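Local atomic coordinates of 4-alpha-glucanotransferase (Corynebacterium glutamicum, PDB entry 5B68), a protein that is an amylomaltase, or disproportionating enzyme, with an N-terminal beta-sandwich domain and a TIM-barrel domain of the 4-alpha-glucanotransferase family. Residues Arg4-Val16 and Asp54-Asp66. Residues are numbered along the deposited sequence; the frame is centred on the assembly and turned at random.
Sequences RRFLNELADLYGV and DDAIQRQIALFHD. With SO4 (sulfate ion), chain G.
Phe6 and Ile61 are the two knobs by which helices 5-13 and 54-66 interlock, running near-parallel at 30° with axes 9.2 Å apart. Phe6 sits among Asp54, Ile57, Gln58 and Ile61; Ile61 enters the hole formed by Phe6, Glu9, Leu10 and Leu13. Ile57 CG2 packs 3.6 Å from Phe6 CB, and Leu10 CD1 lies 4.0 Å from Ile61 CG1.

Aromatic contacts close both ends. The extended Gln58 chain stacks its amide over one face of the Phe6 ring, offset toward the rim, the planes 21° apart, with CG making a CH-pi contact 3.7 Å from the ring centroid; Arg5 CD covers the opposite face. At the C-terminal end Leu13 CB stands almost centrally over the Phe64 ring. Phe64, its ring swung opposite the backbone N (chi1 -179°), turns an edge to the face of Tyr14, a T-shaped pair with centroids 5.1 Å apart.

The polar link is one water, which accepts from Tyr14 OH at 2.7 Å and donates to Gln60 O and Gln60 OE1. A sulfate, probably from the crystallisation liquor, is bound on the 54-66 side by Arg59, Gln60, Asn45 and Arg67. Leu39 of helix 32-41 touches Leu10 and Tyr14.

Lacking any direct hydrogen bond between its helices, this N-terminal helical packing rests chiefly on interlocked side chains, largely apolar with polar ones among the hole residues, and on ring contacts, supplemented by the water bridge.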
loop_
_atom_site.group_PDB
_atom_site.type_symbol
_atom_site.label_atom_id
_atom_site.label_comp_id
_atom_site.label_asym_id
_atom_site.label_seq_id
_atom_site.Cartn_x
_atom_site.Cartn_y
_atom_site.Cartn_z
ATOM N N ARG A 4 25.092 -9.941 27.077
ATOM C CA ARG A 4 24.578 -9.896 25.714
ATOM C C ARG A 4 23.975 -11.254 25.350
ATOM O O ARG A 4 22.959 -11.290 24.678
ATOM C CB ARG A 4 25.662 -9.468 24.730
ATOM C CG ARG A 4 25.190 -9.266 23.271
ATOM C CD ARG A 4 23.953 -8.374 23.054
ATOM N NE ARG A 4 23.694 -8.288 21.603
ATOM C CZ ARG A 4 23.691 -7.187 20.847
ATOM N NH1 ARG A 4 23.465 -7.321 19.539
ATOM N NH2 ARG A 4 23.854 -5.947 21.339
ATOM N N ARG A 5 24.477 -12.347 25.891
ATOM C CA ARG A 5 23.898 -13.628 25.526
ATOM C C ARG A 5 22.413 -13.740 25.892
ATOM O O ARG A 5 21.646 -14.285 25.146
ATOM C CB ARG A 5 24.722 -14.803 26.071
ATOM C CG ARG A 5 24.553 -15.104 27.537
ATOM C CD ARG A 5 23.733 -16.368 27.709
ATOM N NE ARG A 5 24.344 -17.355 28.593
ATOM C CZ ARG A 5 23.950 -18.625 28.683
ATOM N NH1 ARG A 5 24.558 -19.456 29.508
ATOM N NH2 ARG A 5 22.956 -19.068 27.942
ATOM N N PHE A 6 22.026 -13.216 27.035
ATOM C CA PHE A 6 20.641 -13.258 27.489
ATOM C C PHE A 6 19.824 -12.254 26.668
ATOM O O PHE A 6 18.695 -12.528 26.318
ATOM C CB PHE A 6 20.551 -12.961 29.013
ATOM C CG PHE A 6 21.257 -13.998 29.871
ATOM C CD1 PHE A 6 20.798 -15.312 29.916
ATOM C CD2 PHE A 6 22.414 -13.669 30.593
ATOM C CE1 PHE A 6 21.454 -16.294 30.676
ATOM C CE2 PHE A 6 23.073 -14.643 31.350
ATOM C CZ PHE A 6 22.585 -15.943 31.413
ATOM N N LEU A 7 20.368 -11.078 26.364
ATOM C CA LEU A 7 19.668 -10.142 25.523
ATOM C C LEU A 7 19.414 -10.693 24.109
ATOM O O LEU A 7 18.322 -10.538 23.562
ATOM C CB LEU A 7 20.419 -8.811 25.385
ATOM C CG LEU A 7 19.844 -7.503 25.858
ATOM C CD1 LEU A 7 20.627 -6.362 25.187
ATOM C CD2 LEU A 7 18.358 -7.386 25.580
ATOM N N ASN A 8 20.404 -11.326 23.522
ATOM C CA ASN A 8 20.225 -12.040 22.233
ATOM C C ASN A 8 19.166 -13.132 22.314
ATOM O O ASN A 8 18.332 -13.282 21.396
ATOM C CB ASN A 8 21.536 -12.694 21.752
ATOM C CG ASN A 8 22.538 -11.681 21.263
ATOM O OD1 ASN A 8 22.207 -10.544 21.022
ATOM N ND2 ASN A 8 23.801 -12.092 21.191
ATOM N N GLU A 9 19.149 -13.859 23.421
ATOM C CA GLU A 9 18.173 -14.902 23.582
ATOM C C GLU A 9 16.785 -14.290 23.579
ATOM O O GLU A 9 15.882 -14.818 22.905
ATOM C CB GLU A 9 18.393 -15.698 24.867
ATOM C CG GLU A 9 17.578 -16.988 24.946
ATOM C CD GLU A 9 17.862 -17.818 26.209
ATOM O OE1 GLU A 9 17.128 -18.777 26.438
ATOM O OE2 GLU A 9 18.800 -17.524 26.963
ATOM N N LEU A 10 16.636 -13.192 24.281
ATOM C CA LEU A 10 15.349 -12.541 24.374
ATOM C C LEU A 10 14.918 -11.928 23.058
ATOM O O LEU A 10 13.789 -12.080 22.631
ATOM C CB LEU A 10 15.386 -11.503 25.469
ATOM C CG LEU A 10 14.059 -10.835 25.852
ATOM C CD1 LEU A 10 12.973 -11.785 26.360
ATOM C CD2 LEU A 10 14.344 -9.795 26.896
ATOM N N ALA A 11 15.834 -11.202 22.434
ATOM C CA ALA A 11 15.599 -10.662 21.103
ATOM C C ALA A 11 15.133 -11.751 20.119
ATOM O O ALA A 11 14.158 -11.509 19.383
ATOM C CB ALA A 11 16.905 -10.006 20.578
ATOM N N ASP A 12 15.789 -12.908 20.083
ATOM C CA ASP A 12 15.365 -14.011 19.224
ATOM C C ASP A 12 13.933 -14.451 19.457
ATOM O O ASP A 12 13.219 -14.708 18.494
ATOM C CB ASP A 12 16.238 -15.267 19.387
ATOM C CG ASP A 12 17.632 -15.087 18.862
ATOM O OD1 ASP A 12 17.955 -14.125 18.129
ATOM O OD2 ASP A 12 18.457 -15.902 19.296
ATOM N N LEU A 13 13.498 -14.518 20.714
ATOM C CA LEU A 13 12.102 -15.002 21.016
ATOM C C LEU A 13 11.033 -14.023 20.495
ATOM O O LEU A 13 9.911 -14.406 20.141
ATOM C CB LEU A 13 11.908 -15.161 22.510
ATOM C CG LEU A 13 12.753 -16.279 23.142
ATOM C CD1 LEU A 13 12.596 -16.145 24.644
ATOM C CD2 LEU A 13 12.397 -17.663 22.629
ATOM N N TYR A 14 11.405 -12.751 20.451
ATOM C CA TYR A 14 10.529 -11.689 19.918
ATOM C C TYR A 14 10.763 -11.290 18.483
ATOM O O TYR A 14 10.118 -10.395 17.991
ATOM C CB TYR A 14 10.626 -10.486 20.856
ATOM C CG TYR A 14 9.873 -10.715 22.132
ATOM C CD1 TYR A 14 8.487 -10.494 22.198
ATOM C CD2 TYR A 14 10.525 -11.190 23.285
ATOM C CE1 TYR A 14 7.802 -10.734 23.358
ATOM C CE2 TYR A 14 9.842 -11.395 24.452
ATOM C CZ TYR A 14 8.486 -11.170 24.486
ATOM O OH TYR A 14 7.846 -11.390 25.681
ATOM N N GLY A 15 11.668 -11.985 17.792
ATOM C CA GLY A 15 11.936 -11.705 16.413
ATOM C C GLY A 15 12.627 -10.381 16.141
ATOM O O GLY A 15 12.447 -9.803 15.051
ATOM N N VAL A 16 13.498 -9.953 17.051
ATOM C CA VAL A 16 14.171 -8.700 16.910
ATOM C C VAL A 16 15.561 -9.048 16.464
ATOM O O VAL A 16 16.253 -9.833 17.135
ATOM C CB VAL A 16 14.205 -7.917 18.209
ATOM C CG1 VAL A 16 14.952 -6.585 18.009
ATOM C CG2 VAL A 16 12.783 -7.678 18.721
ATOM N N ASP A 54 20.918 -8.621 34.259
ATOM C CA ASP A 54 20.788 -9.979 33.747
ATOM C C ASP A 54 19.598 -10.740 34.331
ATOM O O ASP A 54 18.965 -11.499 33.588
ATOM C CB ASP A 54 22.075 -10.784 33.939
ATOM C CG ASP A 54 23.155 -10.461 32.905
ATOM O OD1 ASP A 54 22.920 -9.707 31.924
ATOM O OD2 ASP A 54 24.274 -10.999 33.088
ATOM N N ASP A 55 19.316 -10.565 35.635
ATOM C CA ASP A 55 18.104 -11.110 36.254
ATOM C C ASP A 55 16.831 -10.759 35.516
ATOM O O ASP A 55 16.044 -11.646 35.261
ATOM C CB ASP A 55 17.913 -10.675 37.730
ATOM C CG ASP A 55 18.783 -11.457 38.698
ATOM O OD1 ASP A 55 19.495 -12.395 38.270
ATOM O OD2 ASP A 55 18.761 -11.116 39.907
ATOM N N ALA A 56 16.628 -9.490 35.150
ATOM C CA ALA A 56 15.372 -9.048 34.606
ATOM C C ALA A 56 15.196 -9.643 33.174
ATOM O O ALA A 56 14.081 -9.872 32.717
ATOM C CB ALA A 56 15.305 -7.508 34.556
ATOM N N ILE A 57 16.312 -9.801 32.468
ATOM C CA ILE A 57 16.270 -10.325 31.097
ATOM C C ILE A 57 15.974 -11.788 31.208
ATOM O O ILE A 57 15.128 -12.303 30.480
ATOM C CB ILE A 57 17.578 -10.052 30.338
ATOM C CG1 ILE A 57 17.671 -8.583 29.943
ATOM C CG2 ILE A 57 17.674 -10.855 29.056
ATOM C CD1 ILE A 57 19.086 -8.198 29.632
ATOM N N GLN A 58 16.666 -12.493 32.106
ATOM C CA GLN A 58 16.404 -13.936 32.304
ATOM C C GLN A 58 14.977 -14.182 32.739
ATOM O O GLN A 58 14.338 -15.172 32.342
ATOM C CB GLN A 58 17.413 -14.583 33.278
ATOM C CG GLN A 58 18.793 -14.699 32.649
ATOM C CD GLN A 58 19.863 -15.277 33.546
ATOM O OE1 GLN A 58 20.576 -14.556 34.260
ATOM N NE2 GLN A 58 20.026 -16.584 33.456
ATOM N N ARG A 59 14.463 -13.295 33.568
ATOM C CA ARG A 59 13.092 -13.439 33.989
ATOM C C ARG A 59 12.130 -13.193 32.800
ATOM O O ARG A 59 11.072 -13.821 32.741
ATOM C CB ARG A 59 12.799 -12.514 35.142
ATOM C CG ARG A 59 11.349 -12.457 35.588
ATOM C CD ARG A 59 11.113 -11.454 36.731
ATOM N NE ARG A 59 9.673 -11.376 37.015
ATOM C CZ ARG A 59 8.828 -10.494 36.491
ATOM N NH1 ARG A 59 9.249 -9.548 35.666
ATOM N NH2 ARG A 59 7.534 -10.557 36.810
ATOM N N GLN A 60 12.466 -12.267 31.911
ATOM C CA GLN A 60 11.630 -12.101 30.690
ATOM C C GLN A 60 11.713 -13.324 29.765
ATOM O O GLN A 60 10.729 -13.653 29.134
ATOM C CB GLN A 60 11.934 -10.811 29.978
ATOM C CG GLN A 60 11.451 -9.576 30.721
ATOM C CD GLN A 60 9.968 -9.585 30.991
ATOM O OE1 GLN A 60 9.161 -9.895 30.112
ATOM N NE2 GLN A 60 9.581 -9.317 32.236
ATOM N N ILE A 61 12.882 -13.972 29.679
ATOM C CA ILE A 61 12.965 -15.233 28.931
ATOM C C ILE A 61 11.997 -16.270 29.511
ATOM O O ILE A 61 11.195 -16.861 28.803
ATOM C CB ILE A 61 14.396 -15.718 28.864
ATOM C CG1 ILE A 61 15.198 -14.713 28.023
ATOM C CG2 ILE A 61 14.514 -17.110 28.279
ATOM C CD1 ILE A 61 16.695 -14.812 28.155
ATOM N N ALA A 62 12.108 -16.535 30.810
ATOM C CA ALA A 62 11.265 -17.511 31.449
ATOM C C ALA A 62 9.780 -17.176 31.330
ATOM O O ALA A 62 8.991 -18.081 31.082
ATOM C CB ALA A 62 11.661 -17.718 32.936
ATOM N N LEU A 63 9.414 -15.895 31.475
ATOM C CA LEU A 63 8.032 -15.476 31.322
ATOM C C LEU A 63 7.518 -15.718 29.883
ATOM O O LEU A 63 6.362 -16.120 29.720
ATOM C CB LEU A 63 7.762 -14.032 31.724
ATOM C CG LEU A 63 7.681 -13.858 33.260
ATOM C CD1 LEU A 63 7.915 -12.394 33.622
ATOM C CD2 LEU A 63 6.344 -14.336 33.867
ATOM N N PHE A 64 8.390 -15.521 28.891
ATOM C CA PHE A 64 7.982 -15.811 27.498
ATOM C C PHE A 64 7.616 -17.313 27.372
ATOM O O PHE A 64 6.546 -17.645 26.867
ATOM C CB PHE A 64 9.096 -15.468 26.518
ATOM C CG PHE A 64 8.721 -15.715 25.101
ATOM C CD1 PHE A 64 8.018 -14.744 24.409
ATOM C CD2 PHE A 64 8.921 -16.994 24.500
ATOM C CE1 PHE A 64 7.649 -14.963 23.088
ATOM C CE2 PHE A 64 8.527 -17.211 23.180
ATOM C CZ PHE A 64 7.856 -16.213 22.519
ATOM N N HIS A 65 8.511 -18.224 27.837
ATOM C CA HIS A 65 8.239 -19.682 27.695
ATOM C C HIS A 65 7.020 -20.088 28.502
ATOM O O HIS A 65 6.199 -20.843 28.054
ATOM C CB HIS A 65 9.473 -20.533 27.989
ATOM C CG HIS A 65 10.580 -20.301 27.038
ATOM N ND1 HIS A 65 10.489 -20.633 25.707
ATOM C CD2 HIS A 65 11.820 -19.791 27.215
ATOM C CE1 HIS A 65 11.632 -20.345 25.100
ATOM N NE2 HIS A 65 12.442 -19.813 25.997
ATOM N N ASP A 66 6.865 -19.512 29.668
ATOM C CA ASP A 66 5.733 -19.847 30.490
ATOM C C ASP A 66 4.393 -19.367 29.900
ATOM O O ASP A 66 3.406 -20.061 29.906
ATOM C CB ASP A 66 5.886 -19.271 31.907
ATOM C CG ASP A 66 6.934 -19.971 32.721
ATOM O OD1 ASP A 66 7.489 -20.988 32.310
ATOM O OD2 ASP A 66 7.223 -19.404 33.786
HETATM S S SO4 G . 5.832 -8.635 33.363
HETATM O O1 SO4 G . 5.775 -9.062 31.947
HETATM O O2 SO4 G . 5.106 -9.642 34.201
HETATM O O3 SO4 G . 7.224 -8.595 33.847
HETATM O O4 SO4 G . 5.140 -7.295 33.332
HETATM O O HOH W 1 8.937 -11.750 28.105
#